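Cytoplasmic protein (Cryptococcus neoformans var. grubii serotype A, PDB 7LPO) probably hydrolyses steryl beta-glucosides to free sterol and glucose, as a sterylglucosidase of glycoside hydrolase family 5. Local coordinates at residues D527-K532 with Y546-K551; P451-G456 with A502-D507; E288-K293 with M321-G326. All blocks are in the same frame, centred on the assembly; numbering follows the deposited sequence.

Along the chain the contacts come in the order interaction 3, interaction 2, interaction 1, each closing before the next opens. Their centres lie about 24 Å apart for interactions 1 and 2 and for 1 and 3, and about 21 Å for 2 and 3; nearest atoms stay about 7 to 11 Å apart. All belong to connections between successive parallel strands of the TIM barrel expected of this family. Interaction 3 lies between strands 263-267 and 424-427, where a small antiparallel sheet is inserted. Interaction 2 uses helix 490-512, which leads into strand 518-522; interaction 1 follows that strand. The three thus pack separate excursions from one barrel and do not touch.

Interaction 1. Residues D527-K532 with Y546-K551; sequences DMDDKK and YSSQQK
Met528 places CG beside its backbone N (chi1 -59°) and then runs straight (chi2 179°), so that its thioether reaches the first turn of helix 547-559. Gln549 instead bends at its second torsion (chi2 87°), which turns the amide back along the methionine. The two side chains lie alongside each other and run antiparallel: Met528 SD lies 3.8 Å from Gln549 CG, while Gln549 NE2 comes within 4.0 Å of Met528 CB. Beyond the sulfur, Met528 CE ends 4.2 Å from Gln549 CA, and Ser548 CB touches SD from the neighbouring helix position at 4.1 Å.

Polar links pass through water. One molecule donates to Met528 O at 2.7 Å and accepts from Gln549 NE2 at 3.1 Å; the same NE2 also donates to Tyr526 O, so the amide nitrogen has two acceptors, which should restrict its rotation. A second water donates to Asp529 OD2 at 2.9 Å and makes a weak bond with Ser548 OG. Met528 O further accepts Lys531 N at 3.0 Å, closing a short turn in which Asp529, Asp530 and Lys531 all have left-handed backbone angles.

The contact packs the loop leaving strand 518-522 on the helix that leads to strand 567-570, within one beta-alpha-beta crossover of a TIM barrel.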
ATOM      1  N   ASP A 527      -3.773  12.780  12.248  1.00 15.69           N
ATOM      2  CA  ASP A 527      -4.796  13.040  13.260  1.00 16.26           C
ATOM      3  C   ASP A 527      -4.347  12.630  14.657  1.00 20.06           C
ATOM      4  O   ASP A 527      -5.137  12.093  15.439  1.00 22.76           O
ATOM      5  CB  ASP A 527      -6.102  12.341  12.883  1.00 15.68           C
ATOM      6  CG  ASP A 527      -5.938  10.839  12.652  1.00 20.76           C
ATOM      7  OD1 ASP A 527      -4.844  10.397  12.236  1.00 21.67           O
ATOM      8  OD2 ASP A 527      -6.925  10.097  12.858  1.00 22.07           O
ATOM      9  N   MET A 528      -3.087  12.899  14.991  1.00 23.33           N
ATOM     10  CA  MET A 528      -2.550  12.540  16.294  1.00 22.82           C
ATOM     11  C   MET A 528      -3.155  13.386  17.400  1.00 24.19           C
ATOM     12  O   MET A 528      -3.593  14.515  17.176  1.00 24.73           O
ATOM     13  CB  MET A 528      -1.048  12.750  16.331  1.00 22.73           C
ATOM     14  CG  MET A 528      -0.280  11.971  15.335  1.00 21.41           C
ATOM     15  SD  MET A 528       1.449  12.368  15.533  1.00 19.61           S
ATOM     16  CE  MET A 528       2.177  11.044  14.559  1.00 18.61           C
ATOM     17  N   ASP A 529      -3.149  12.832  18.617  1.00 26.15           N
ATOM     18  CA  ASP A 529      -3.430  13.603  19.831  1.00 28.45           C
ATOM     19  C   ASP A 529      -4.846  14.173  19.814  1.00 28.71           C
ATOM     20  O   ASP A 529      -5.075  15.330  20.183  1.00 28.38           O
ATOM     21  CB  ASP A 529      -2.402  14.722  20.008  1.00 32.74           C
ATOM     22  CG  ASP A 529      -0.979  14.193  20.114  1.00 36.37           C
ATOM     23  OD1 ASP A 529      -0.756  13.271  20.924  1.00 38.22           O
ATOM     24  OD2 ASP A 529      -0.089  14.683  19.379  1.00 38.10           O
ATOM     25  N   ASP A 530      -5.802  13.349  19.390  1.00 26.01           N
ATOM     26  CA  ASP A 530      -7.195  13.761  19.313  1.00 27.40           C
ATOM     27  C   ASP A 530      -7.343  15.007  18.446  1.00 23.25           C
ATOM     28  O   ASP A 530      -8.178  15.874  18.708  1.00 21.44           O
ATOM     29  CB  ASP A 530      -7.776  13.994  20.709  1.00 34.45           C
ATOM     30  CG  ASP A 530      -7.718  12.748  21.578  1.00 42.15           C
ATOM     31  OD1 ASP A 530      -7.955  11.638  21.054  1.00 44.48           O
ATOM     32  OD2 ASP A 530      -7.432  12.878  22.787  1.00 45.46           O
ATOM     33  N   LYS A 531      -6.520  15.088  17.396  1.00 22.71           N
ATOM     34  CA  LYS A 531      -6.615  16.142  16.388  1.00 20.12           C
ATOM     35  C   LYS A 531      -6.293  17.516  16.976  1.00 18.00           C
ATOM     36  O   LYS A 531      -6.864  18.534  16.572  1.00 16.71           O
ATOM     37  CB  LYS A 531      -7.993  16.135  15.732  1.00 20.76           C
ATOM     38  CG  LYS A 531      -8.396  14.784  15.150  1.00 20.81           C
ATOM     39  CD  LYS A 531      -9.711  14.880  14.372  1.00 20.21           C
ATOM     40  CE  LYS A 531     -10.072  13.557  13.711  1.00 20.52           C
ATOM     41  NZ  LYS A 531     -11.331  13.694  12.893  1.00 20.83           N
ATOM     42  N   LYS A 532      -5.347  17.544  17.919  1.00 16.29           N
ATOM     43  CA  LYS A 532      -4.935  18.810  18.515  1.00 17.00           C
ATOM     44  C   LYS A 532      -4.406  19.771  17.459  1.00 17.03           C
ATOM     45  O   LYS A 532      -4.633  20.985  17.546  1.00 19.45           O
ATOM     46  CB  LYS A 532      -3.880  18.555  19.589  1.00 18.29           C
ATOM     47  CG  LYS A 532      -3.417  19.790  20.335  1.00 21.09           C
ATOM     48  CD  LYS A 532      -2.466  19.387  21.468  1.00 23.01           C
ATOM     49  CE  LYS A 532      -1.971  20.591  22.253  1.00 23.44           C
ATOM     50  NZ  LYS A 532      -3.084  21.263  22.990  1.00 23.40           N
ATOM     51  N   TYR A 546       2.423  21.097  13.959  1.00 24.55           N
ATOM     52  CA  TYR A 546       2.595  19.729  13.556  1.00 21.31           C
ATOM     53  C   TYR A 546       3.939  19.094  13.972  1.00 18.72           C
ATOM     54  O   TYR A 546       4.395  18.189  13.338  1.00 17.11           O
ATOM     55  CB  TYR A 546       2.429  19.625  12.052  1.00 21.96           C
ATOM     56  CG  TYR A 546       1.033  19.752  11.575  1.00 20.61           C
ATOM     57  CD1 TYR A 546       0.180  18.681  11.628  1.00 21.74           C
ATOM     58  CD2 TYR A 546       0.551  20.939  11.090  1.00 20.12           C
ATOM     59  CE1 TYR A 546      -1.106  18.784  11.194  1.00 21.74           C
ATOM     60  CE2 TYR A 546      -0.738  21.054  10.652  1.00 19.84           C
ATOM     61  CZ  TYR A 546      -1.565  19.967  10.704  1.00 20.07           C
ATOM     62  OH  TYR A 546      -2.825  20.036  10.280  1.00 19.54           O
ATOM     63  N   SER A 547       4.551  19.632  15.015  1.00 16.10           N
ATOM     64  CA  SER A 547       5.808  19.155  15.581  1.00 16.84           C
ATOM     65  C   SER A 547       5.854  17.637  15.709  1.00 16.94           C
ATOM     66  O   SER A 547       6.854  17.002  15.358  1.00 17.84           O
ATOM     67  CB  SER A 547       6.035  19.786  16.959  1.00 17.76           C
ATOM     68  OG  SER A 547       6.027  21.195  16.908  1.00 20.76           O
ATOM     69  N   SER A 548       4.811  17.043  16.298  1.00 17.99           N
ATOM     70  CA  SER A 548       4.821  15.595  16.507  1.00 17.37           C
ATOM     71  C   SER A 548       4.715  14.837  15.187  1.00 16.11           C
ATOM     72  O   SER A 548       5.435  13.855  14.965  1.00 15.15           O
ATOM     73  CB  SER A 548       3.686  15.194  17.442  1.00 20.45           C
ATOM     74  OG  SER A 548       4.029  15.503  18.776  1.00 24.76           O
ATOM     75  N   GLN A 549       3.817  15.265  14.302  1.00 14.44           N
ATOM     76  CA  GLN A 549       3.722  14.618  13.001  1.00 14.40           C
ATOM     77  C   GLN A 549       5.042  14.731  12.246  1.00 14.67           C
ATOM     78  O   GLN A 549       5.464  13.790  11.552  1.00 14.32           O
ATOM     79  CB  GLN A 549       2.581  15.242  12.205  1.00 14.40           C
ATOM     80  CG  GLN A 549       1.190  14.938  12.771  1.00 14.44           C
ATOM     81  CD  GLN A 549       0.733  15.928  13.835  1.00 14.49           C
ATOM     82  OE1 GLN A 549       1.545  16.600  14.474  1.00 14.50           O
ATOM     83  NE2 GLN A 549      -0.582  16.008  14.040  1.00 14.53           N
ATOM     84  N   GLN A 550       5.725  15.870  12.406  1.00 15.24           N
ATOM     85  CA  GLN A 550       6.976  16.112  11.704  1.00 17.97           C
ATOM     86  C   GLN A 550       8.066  15.144  12.159  1.00 18.89           C
ATOM     87  O   GLN A 550       8.759  14.548  11.331  1.00 18.82           O
ATOM     88  CB  GLN A 550       7.412  17.553  11.928  1.00 20.77           C
ATOM     89  CG  GLN A 550       8.674  17.942  11.203  1.00 22.71           C
ATOM     90  CD  GLN A 550       8.861  19.444  11.141  1.00 23.34           C
ATOM     91  OE1 GLN A 550       9.919  19.950  11.494  1.00 24.48           O
ATOM     92  NE2 GLN A 550       7.840  20.159  10.701  1.00 24.95           N
ATOM     93  N   LYS A 551       8.232  14.980  13.473  1.00 18.12           N
ATOM     94  CA  LYS A 551       9.222  14.026  13.966  1.00 18.42           C
ATOM     95  C   LYS A 551       8.911  12.613  13.485  1.00 17.50           C
ATOM     96  O   LYS A 551       9.800  11.892  13.014  1.00 19.61           O
ATOM     97  CB  LYS A 551       9.278  14.066  15.494  1.00 21.11           C
ATOM     98  CG  LYS A 551       9.808  15.365  16.086  1.00 24.90           C
ATOM     99  CD  LYS A 551      10.010  15.218  17.589  1.00 31.24           C
ATOM    100  CE  LYS A 551       9.698  16.496  18.342  1.00 36.85           C
ATOM    101  NZ  LYS A 551      10.466  17.661  17.813  1.00 41.11           N
TER
HETATM  102  O   HOH W   1      -2.392  16.781  16.430  1.00 21.75           O
HETATM  103  O   HOH W   2       2.054  12.736  19.506  1.00 32.46           O

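Interaction 2. Residues P451-G456 with A502-D507; sequences PHFYDG and AVLKQD
This is a small apolar contact in which Leu504, on helix 490-512 at the outside of the barrel, meets the segment Pro451-Phe453 that leaves strand 447-449. It buries 140 Å² over both sides, more than half of it on Leu504, and a single methyl group does nearly all the touching.

Leu504 CD1 rests 4.0 Å from Pro451 CG, and Pro451 CB is also 4.0 Å from Leu504 CD1. From the next residues of the loop, Leu504 CD1 lies 4.0 Å from the backbone His452 O and 4.0 Å from Phe453 CB. The methyl therefore sits against three consecutive residues. With CG beside the backbone N (chi1 -67°) and a second torsion of -177°, the leucine sends this branch outward from the helix to reach them.

The loop is extended through these residues, so its side chains alternate. Pro451 and Phe453 direct their CB atoms toward the helix, whereas that of His452 points away from it; ND1 of this histidine bonds to Glu271 OE2, and its side chain is about 5 Å from a bound Tris molecule. One short piece of chain thus separates the apolar packing from the pocket holding Tris, whose amine is hydrogen-bonded to Tyr454 OH; that hydroxyl also bonds Glu521 OE1.

On the helix side, Phe453 continues the packing onto Ile497, Glu500 and Leu501, and Ile472 of helix 471-475 touches both Phe453 and Leu504. Backbone hydrogen bonds join Pro451 to Gly520 and Phe453 to Glu521, tying the loop to strand 518-522, before Asp455 takes the N-cap of helix 456-461.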
ATOM      1  N   PRO A 451       7.852  -4.148  -0.951  1.00 16.10           N
ATOM      2  CA  PRO A 451       7.201  -4.292   0.355  1.00 18.40           C
ATOM      3  C   PRO A 451       6.638  -2.964   0.846  1.00 19.60           C
ATOM      4  O   PRO A 451       7.025  -1.879   0.404  1.00 18.83           O
ATOM      5  CB  PRO A 451       8.334  -4.778   1.260  1.00 19.44           C
ATOM      6  CG  PRO A 451       9.553  -4.066   0.693  1.00 17.40           C
ATOM      7  CD  PRO A 451       9.320  -4.053  -0.827  1.00 15.61           C
ATOM      8  N   HIS A 452       5.707  -3.063   1.788  1.00 19.83           N
ATOM      9  CA  HIS A 452       5.243  -1.908   2.539  1.00 17.59           C
ATOM     10  C   HIS A 452       5.899  -1.905   3.914  1.00 18.05           C
ATOM     11  O   HIS A 452       6.288  -2.950   4.439  1.00 19.43           O
ATOM     12  CB  HIS A 452       3.721  -1.911   2.676  1.00 16.99           C
ATOM     13  CG  HIS A 452       3.001  -1.921   1.362  1.00 18.86           C
ATOM     14  ND1 HIS A 452       1.632  -2.033   1.267  1.00 19.02           N
ATOM     15  CD2 HIS A 452       3.459  -1.829   0.091  1.00 19.25           C
ATOM     16  CE1 HIS A 452       1.278  -2.023  -0.005  1.00 19.25           C
ATOM     17  NE2 HIS A 452       2.367  -1.895  -0.740  1.00 18.80           N
ATOM     18  N   PHE A 453       6.057  -0.713   4.480  1.00 17.53           N
ATOM     19  CA  PHE A 453       6.529  -0.594   5.850  1.00 16.48           C
ATOM     20  C   PHE A 453       5.841   0.569   6.538  1.00 15.48           C
ATOM     21  O   PHE A 453       5.828   1.685   6.011  1.00 16.55           O
ATOM     22  CB  PHE A 453       8.038  -0.380   5.939  1.00 18.42           C
ATOM     23  CG  PHE A 453       8.510  -0.196   7.348  1.00 22.01           C
ATOM     24  CD1 PHE A 453       8.828  -1.292   8.128  1.00 22.51           C
ATOM     25  CD2 PHE A 453       8.593   1.065   7.912  1.00 24.12           C
ATOM     26  CE1 PHE A 453       9.240  -1.133   9.440  1.00 22.23           C
ATOM     27  CE2 PHE A 453       9.008   1.220   9.225  1.00 24.29           C
ATOM     28  CZ  PHE A 453       9.323   0.113   9.985  1.00 22.45           C
ATOM     29  N   TYR A 454       5.306   0.313   7.725  1.00 14.36           N
ATOM     30  CA  TYR A 454       4.743   1.347   8.575  1.00 15.74           C
ATOM     31  C   TYR A 454       5.361   1.252   9.958  1.00 16.82           C
ATOM     32  O   TYR A 454       5.561   0.153  10.479  1.00 16.12           O
ATOM     33  CB  TYR A 454       3.219   1.219   8.687  1.00 14.76           C
ATOM     34  CG  TYR A 454       2.496   1.637   7.431  1.00 15.90           C
ATOM     35  CD1 TYR A 454       2.129   2.957   7.226  1.00 18.42           C
ATOM     36  CD2 TYR A 454       2.183   0.709   6.448  1.00 14.37           C
ATOM     37  CE1 TYR A 454       1.479   3.345   6.072  1.00 18.76           C
ATOM     38  CE2 TYR A 454       1.527   1.086   5.301  1.00 14.35           C
ATOM     39  CZ  TYR A 454       1.178   2.407   5.119  1.00 16.42           C
ATOM     40  OH  TYR A 454       0.509   2.787   3.983  1.00 17.70           O
ATOM     41  N   ASP A 455       5.673   2.412  10.539  1.00 19.55           N
ATOM     42  CA  ASP A 455       5.902   2.540  11.972  1.00 16.94           C
ATOM     43  C   ASP A 455       4.588   2.192  12.669  1.00 17.90           C
ATOM     44  O   ASP A 455       3.741   3.066  12.907  1.00 16.97           O
ATOM     45  CB  ASP A 455       6.379   3.952  12.293  1.00 18.85           C
ATOM     46  CG  ASP A 455       6.562   4.196  13.785  1.00 22.41           C
ATOM     47  OD1 ASP A 455       6.250   3.312  14.615  1.00 23.49           O
ATOM     48  OD2 ASP A 455       7.012   5.304  14.119  1.00 24.13           O
ATOM     49  N   GLY A 456       4.423   0.904  12.986  1.00 16.45           N
ATOM     50  CA  GLY A 456       3.135   0.410  13.445  1.00 17.01           C
ATOM     51  C   GLY A 456       2.691   1.006  14.767  1.00 17.86           C
ATOM     52  O   GLY A 456       1.507   1.292  14.958  1.00 15.09           O
ATOM     53  N   ALA A 502      16.377  -1.769   6.498  1.00 15.14           N
ATOM     54  CA  ALA A 502      17.513  -2.502   5.953  1.00 17.76           C
ATOM     55  C   ALA A 502      17.211  -3.991   5.854  1.00 20.03           C
ATOM     56  O   ALA A 502      17.712  -4.665   4.950  1.00 20.57           O
ATOM     57  CB  ALA A 502      18.758  -2.271   6.815  1.00 19.23           C
ATOM     58  N   VAL A 503      16.397  -4.521   6.772  1.00 24.79           N
ATOM     59  CA  VAL A 503      16.024  -5.932   6.715  1.00 24.05           C
ATOM     60  C   VAL A 503      15.208  -6.216   5.460  1.00 23.40           C
ATOM     61  O   VAL A 503      15.394  -7.241   4.794  1.00 23.90           O
ATOM     62  CB  VAL A 503      15.257  -6.328   7.992  1.00 24.49           C
ATOM     63  CG1 VAL A 503      14.574  -7.682   7.822  1.00 26.93           C
ATOM     64  CG2 VAL A 503      16.196  -6.340   9.198  1.00 21.58           C
ATOM     65  N   LEU A 504      14.291  -5.313   5.114  1.00 20.11           N
ATOM     66  CA  LEU A 504      13.481  -5.522   3.922  1.00 23.14           C
ATOM     67  C   LEU A 504      14.328  -5.431   2.664  1.00 23.73           C
ATOM     68  O   LEU A 504      14.119  -6.193   1.713  1.00 24.92           O
ATOM     69  CB  LEU A 504      12.348  -4.502   3.863  1.00 25.16           C
ATOM     70  CG  LEU A 504      11.253  -4.582   4.920  1.00 26.74           C
ATOM     71  CD1 LEU A 504      10.210  -3.511   4.595  1.00 28.55           C
ATOM     72  CD2 LEU A 504      10.626  -5.944   4.969  1.00 27.55           C
ATOM     73  N   LYS A 505      15.266  -4.481   2.625  1.00 25.41           N
ATOM     74  CA  LYS A 505      16.201  -4.421   1.508  1.00 27.17           C
ATOM     75  C   LYS A 505      16.940  -5.745   1.361  1.00 26.76           C
ATOM     76  O   LYS A 505      17.130  -6.242   0.244  1.00 28.82           O
ATOM     77  CB  LYS A 505      17.185  -3.266   1.716  1.00 29.20           C
ATOM     78  CG  LYS A 505      17.672  -2.606   0.433  1.00 33.89           C
ATOM     79  CD  LYS A 505      18.575  -1.401   0.745  1.00 37.05           C
ATOM     80  CE  LYS A 505      19.340  -0.926  -0.484  1.00 38.85           C
ATOM     81  NZ  LYS A 505      20.674  -0.331  -0.133  1.00 39.90           N
ATOM     82  N   GLN A 506      17.328  -6.349   2.485  1.00 22.89           N
ATOM     83  CA  GLN A 506      18.107  -7.580   2.442  1.00 23.53           C
ATOM     84  C   GLN A 506      17.274  -8.764   1.962  1.00 22.40           C
ATOM     85  O   GLN A 506      17.806  -9.654   1.293  1.00 25.07           O
ATOM     86  CB  GLN A 506      18.699  -7.856   3.824  1.00 27.48           C
ATOM     87  CG  GLN A 506      19.674  -9.022   3.880  1.00 32.23           C
ATOM     88  CD  GLN A 506      20.967  -8.752   3.132  1.00 35.44           C
ATOM     89  OE1 GLN A 506      21.408  -7.608   3.018  1.00 36.10           O
ATOM     90  NE2 GLN A 506      21.577  -9.812   2.606  1.00 36.96           N
ATOM     91  N   ASP A 507      15.975  -8.792   2.279  1.00 20.53           N
ATOM     92  CA  ASP A 507      15.105  -9.838   1.740  1.00 22.09           C
ATOM     93  C   ASP A 507      15.226  -9.928   0.225  1.00 18.74           C
ATOM     94  O   ASP A 507      15.141 -11.017  -0.356  1.00 15.61           O
ATOM     95  CB  ASP A 507      13.639  -9.564   2.096  1.00 28.65           C
ATOM     96  CG  ASP A 507      13.319  -9.813   3.555  1.00 31.91           C
ATOM     97  OD1 ASP A 507      14.184 -10.332   4.294  1.00 31.95           O
ATOM     98  OD2 ASP A 507      12.187  -9.481   3.955  1.00 32.89           O
TER

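Interaction 3. Residues E288-K293 with M321-G326; sequences EQQLKK and MGPYRG
Pro323, at the start of strand 322-331, carries this contact with its ring, whose CB, CG and CD meet the backbone of the loop before strand 294-295. Its CB meets two parts of one residue: Lys292 O at 3.7 Å and, more loosely, Lys292 CB at 4.2 Å. At the far point of the ring, Pro323 CG makes the closest approach of the contact, 3.4 Å to Gln290 O, with Lys292 O at 3.8 Å from the same carbon. Closing the ring, Pro323 CD is 3.8 Å from Gln290 O. Two carbonyl oxygens thus reach the ring from different directions, Gln290 O at CG and CD and Lys292 O at CB and CG.

Beyond its carbonyl oxygen, Lys292 adds only CB to the contact. Its CG stands beside the backbone N (chi1 -50°), and the chain bends at its third torsion on the way to Trp316, with which it makes a cation-pi interaction. Pro323 also touches Trp316, which belongs to strand 311-319, the middle one of the three-stranded antiparallel sheet, so this indole is shared by both sides of the contact.

Within the loop, Gln289 NE2 donates to Leu291 O at 3.1 Å in a nearly straight bond (170°). The acceptor lies in the amide plane of Gln289, while the donor is tilted from the carbonyl plane of Leu291.

Proline has no backbone N-H to offer the loop, and its ring presents carbon instead. The carbon-to-oxygen distances are those of van der Waals contact, perhaps with a weak C-H...O component at CG; the sides meet without a conventional hydrogen bond.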
ATOM      1  N   GLU A 288       0.865 -14.885  18.148  1.00 48.41           N
ATOM      2  CA  GLU A 288       1.711 -14.332  17.101  1.00 51.04           C
ATOM      3  C   GLU A 288       0.940 -13.393  16.177  1.00 49.07           C
ATOM      4  O   GLU A 288       1.545 -12.499  15.571  1.00 48.33           O
ATOM      5  CB  GLU A 288       2.345 -15.477  16.303  1.00 56.02           C
ATOM      6  CG  GLU A 288       3.207 -16.445  17.135  1.00 60.87           C
ATOM      7  CD  GLU A 288       2.407 -17.261  18.153  1.00 63.79           C
ATOM      8  OE1 GLU A 288       1.170 -17.375  18.001  1.00 64.46           O
ATOM      9  OE2 GLU A 288       3.011 -17.781  19.114  1.00 64.78           O
ATOM     10  N   GLN A 289      -0.377 -13.584  16.043  1.00 37.00           N
ATOM     11  CA  GLN A 289      -1.215 -12.660  15.283  1.00 33.20           C
ATOM     12  C   GLN A 289      -1.065 -11.276  15.897  1.00 34.98           C
ATOM     13  O   GLN A 289      -1.521 -11.042  17.018  1.00 36.74           O
ATOM     14  CB  GLN A 289      -2.675 -13.116  15.290  1.00 30.29           C
ATOM     15  CG  GLN A 289      -3.636 -12.134  14.648  1.00 30.03           C
ATOM     16  CD  GLN A 289      -5.092 -12.610  14.687  1.00 28.87           C
ATOM     17  OE1 GLN A 289      -5.395 -13.783  14.455  1.00 26.90           O
ATOM     18  NE2 GLN A 289      -5.995 -11.692  14.986  1.00 30.51           N
ATOM     19  N   GLN A 290      -0.418 -10.350  15.192  1.00 54.22           N
ATOM     20  CA  GLN A 290      -0.016  -9.103  15.834  1.00 59.04           C
ATOM     21  C   GLN A 290      -1.140  -8.079  15.917  1.00 54.83           C
ATOM     22  O   GLN A 290      -1.055  -7.157  16.736  1.00 55.89           O
ATOM     23  CB  GLN A 290       1.183  -8.496  15.096  1.00 67.13           C
ATOM     24  CG  GLN A 290       2.263  -7.897  16.011  1.00 73.62           C
ATOM     25  CD  GLN A 290       2.652  -8.802  17.175  1.00 77.74           C
ATOM     26  OE1 GLN A 290       3.128  -9.923  16.978  1.00 79.69           O
ATOM     27  NE2 GLN A 290       2.446  -8.316  18.397  1.00 77.74           N
ATOM     28  N   LEU A 291      -2.192  -8.221  15.112  1.00 33.23           N
ATOM     29  CA  LEU A 291      -3.297  -7.271  15.096  1.00 29.41           C
ATOM     30  C   LEU A 291      -4.518  -7.886  15.775  1.00 29.22           C
ATOM     31  O   LEU A 291      -5.210  -8.732  15.198  1.00 29.68           O
ATOM     32  CB  LEU A 291      -3.627  -6.848  13.672  1.00 27.60           C
ATOM     33  CG  LEU A 291      -4.706  -5.772  13.579  1.00 27.65           C
ATOM     34  CD1 LEU A 291      -4.470  -4.687  14.606  1.00 26.33           C
ATOM     35  CD2 LEU A 291      -4.765  -5.192  12.174  1.00 29.58           C
ATOM     36  N   LYS A 292      -4.772  -7.459  17.008  1.00 30.31           N
ATOM     37  CA  LYS A 292      -6.009  -7.763  17.709  1.00 27.63           C
ATOM     38  C   LYS A 292      -6.522  -6.474  18.321  1.00 25.25           C
ATOM     39  O   LYS A 292      -5.777  -5.772  19.010  1.00 26.42           O
ATOM     40  CB  LYS A 292      -5.808  -8.814  18.797  1.00 29.43           C
ATOM     41  CG  LYS A 292      -5.065 -10.047  18.333  1.00 32.54           C
ATOM     42  CD  LYS A 292      -4.834 -10.999  19.488  1.00 34.78           C
ATOM     43  CE  LYS A 292      -3.358 -11.291  19.666  1.00 37.78           C
ATOM     44  NZ  LYS A 292      -3.136 -12.528  20.458  1.00 40.81           N
ATOM     45  N   LYS A 293      -7.788  -6.164  18.075  1.00 20.35           N
ATOM     46  CA  LYS A 293      -8.385  -4.971  18.650  1.00 19.79           C
ATOM     47  C   LYS A 293      -9.893  -5.103  18.566  1.00 20.00           C
ATOM     48  O   LYS A 293     -10.428  -5.527  17.536  1.00 21.68           O
ATOM     49  CB  LYS A 293      -7.928  -3.699  17.933  1.00 22.22           C
ATOM     50  CG  LYS A 293      -8.666  -2.461  18.404  1.00 24.61           C
ATOM     51  CD  LYS A 293      -7.812  -1.221  18.267  1.00 26.53           C
ATOM     52  CE  LYS A 293      -8.415  -0.076  19.062  1.00 28.37           C
ATOM     53  NZ  LYS A 293      -7.730   1.209  18.792  1.00 30.39           N
ATOM     54  N   MET A 321       2.950  -1.930  24.556  1.00 29.34           N
ATOM     55  CA  MET A 321       3.718  -3.062  24.055  1.00 34.75           C
ATOM     56  C   MET A 321       2.895  -3.962  23.138  1.00 35.08           C
ATOM     57  O   MET A 321       3.281  -5.109  22.895  1.00 36.67           O
ATOM     58  CB  MET A 321       4.268  -3.879  25.221  1.00 40.39           C
ATOM     59  CG  MET A 321       5.259  -3.139  26.099  1.00 45.99           C
ATOM     60  SD  MET A 321       6.732  -2.642  25.199  1.00 51.56           S
ATOM     61  CE  MET A 321       7.899  -2.484  26.549  1.00 49.74           C
ATOM     62  N   GLY A 322       1.771  -3.472  22.635  1.00 30.13           N
ATOM     63  CA  GLY A 322       0.934  -4.245  21.756  1.00 29.39           C
ATOM     64  C   GLY A 322      -0.372  -4.647  22.407  1.00 28.75           C
ATOM     65  O   GLY A 322      -0.718  -4.199  23.514  1.00 26.64           O
ATOM     66  N   PRO A 323      -1.119  -5.517  21.724  1.00 32.42           N
ATOM     67  CA  PRO A 323      -2.442  -5.908  22.224  1.00 30.72           C
ATOM     68  C   PRO A 323      -2.375  -6.562  23.595  1.00 29.26           C
ATOM     69  O   PRO A 323      -1.478  -7.352  23.886  1.00 29.95           O
ATOM     70  CB  PRO A 323      -2.950  -6.895  21.167  1.00 33.59           C
ATOM     71  CG  PRO A 323      -2.165  -6.603  19.933  1.00 34.67           C
ATOM     72  CD  PRO A 323      -0.848  -6.023  20.363  1.00 33.46           C
ATOM     73  N   TYR A 324      -3.358  -6.235  24.429  1.00 24.56           N
ATOM     74  CA  TYR A 324      -3.582  -6.919  25.691  1.00 25.21           C
ATOM     75  C   TYR A 324      -5.085  -7.037  25.905  1.00 28.16           C
ATOM     76  O   TYR A 324      -5.869  -6.238  25.382  1.00 29.46           O
ATOM     77  CB  TYR A 324      -2.910  -6.187  26.858  1.00 25.91           C
ATOM     78  CG  TYR A 324      -3.610  -4.924  27.250  1.00 28.68           C
ATOM     79  CD1 TYR A 324      -3.332  -3.725  26.609  1.00 30.02           C
ATOM     80  CD2 TYR A 324      -4.564  -4.926  28.257  1.00 29.96           C
ATOM     81  CE1 TYR A 324      -3.987  -2.563  26.964  1.00 30.11           C
ATOM     82  CE2 TYR A 324      -5.220  -3.772  28.614  1.00 29.84           C
ATOM     83  CZ  TYR A 324      -4.931  -2.597  27.961  1.00 29.92           C
ATOM     84  OH  TYR A 324      -5.577  -1.433  28.303  1.00 30.54           O
ATOM     85  N   ARG A 325      -5.477  -8.044  26.680  1.00 36.63           N
ATOM     86  CA  ARG A 325      -6.883  -8.402  26.800  1.00 36.67           C
ATOM     87  C   ARG A 325      -7.665  -7.369  27.603  1.00 34.67           C
ATOM     88  O   ARG A 325      -7.192  -6.854  28.618  1.00 32.87           O
ATOM     89  CB  ARG A 325      -7.025  -9.770  27.470  1.00 40.98           C
ATOM     90  CG  ARG A 325      -6.992 -10.961  26.528  1.00 46.98           C
ATOM     91  CD  ARG A 325      -7.437 -12.253  27.249  1.00 53.31           C
ATOM     92  NE  ARG A 325      -8.394 -11.972  28.322  1.00 57.91           N
ATOM     93  CZ  ARG A 325      -9.699 -11.765  28.136  1.00 61.74           C
ATOM     94  NH1 ARG A 325     -10.225 -11.828  26.915  1.00 59.97           N
ATOM     95  NH2 ARG A 325     -10.487 -11.502  29.176  1.00 63.99           N
ATOM     96  N   GLY A 326      -8.879  -7.081  27.144  1.00 29.18           N
ATOM     97  CA  GLY A 326      -9.833  -6.298  27.907  1.00 30.14           C
ATOM     98  C   GLY A 326     -10.956  -7.178  28.420  1.00 29.04           C
ATOM     99  O   GLY A 326     -10.721  -8.330  28.782  1.00 29.42           O
TER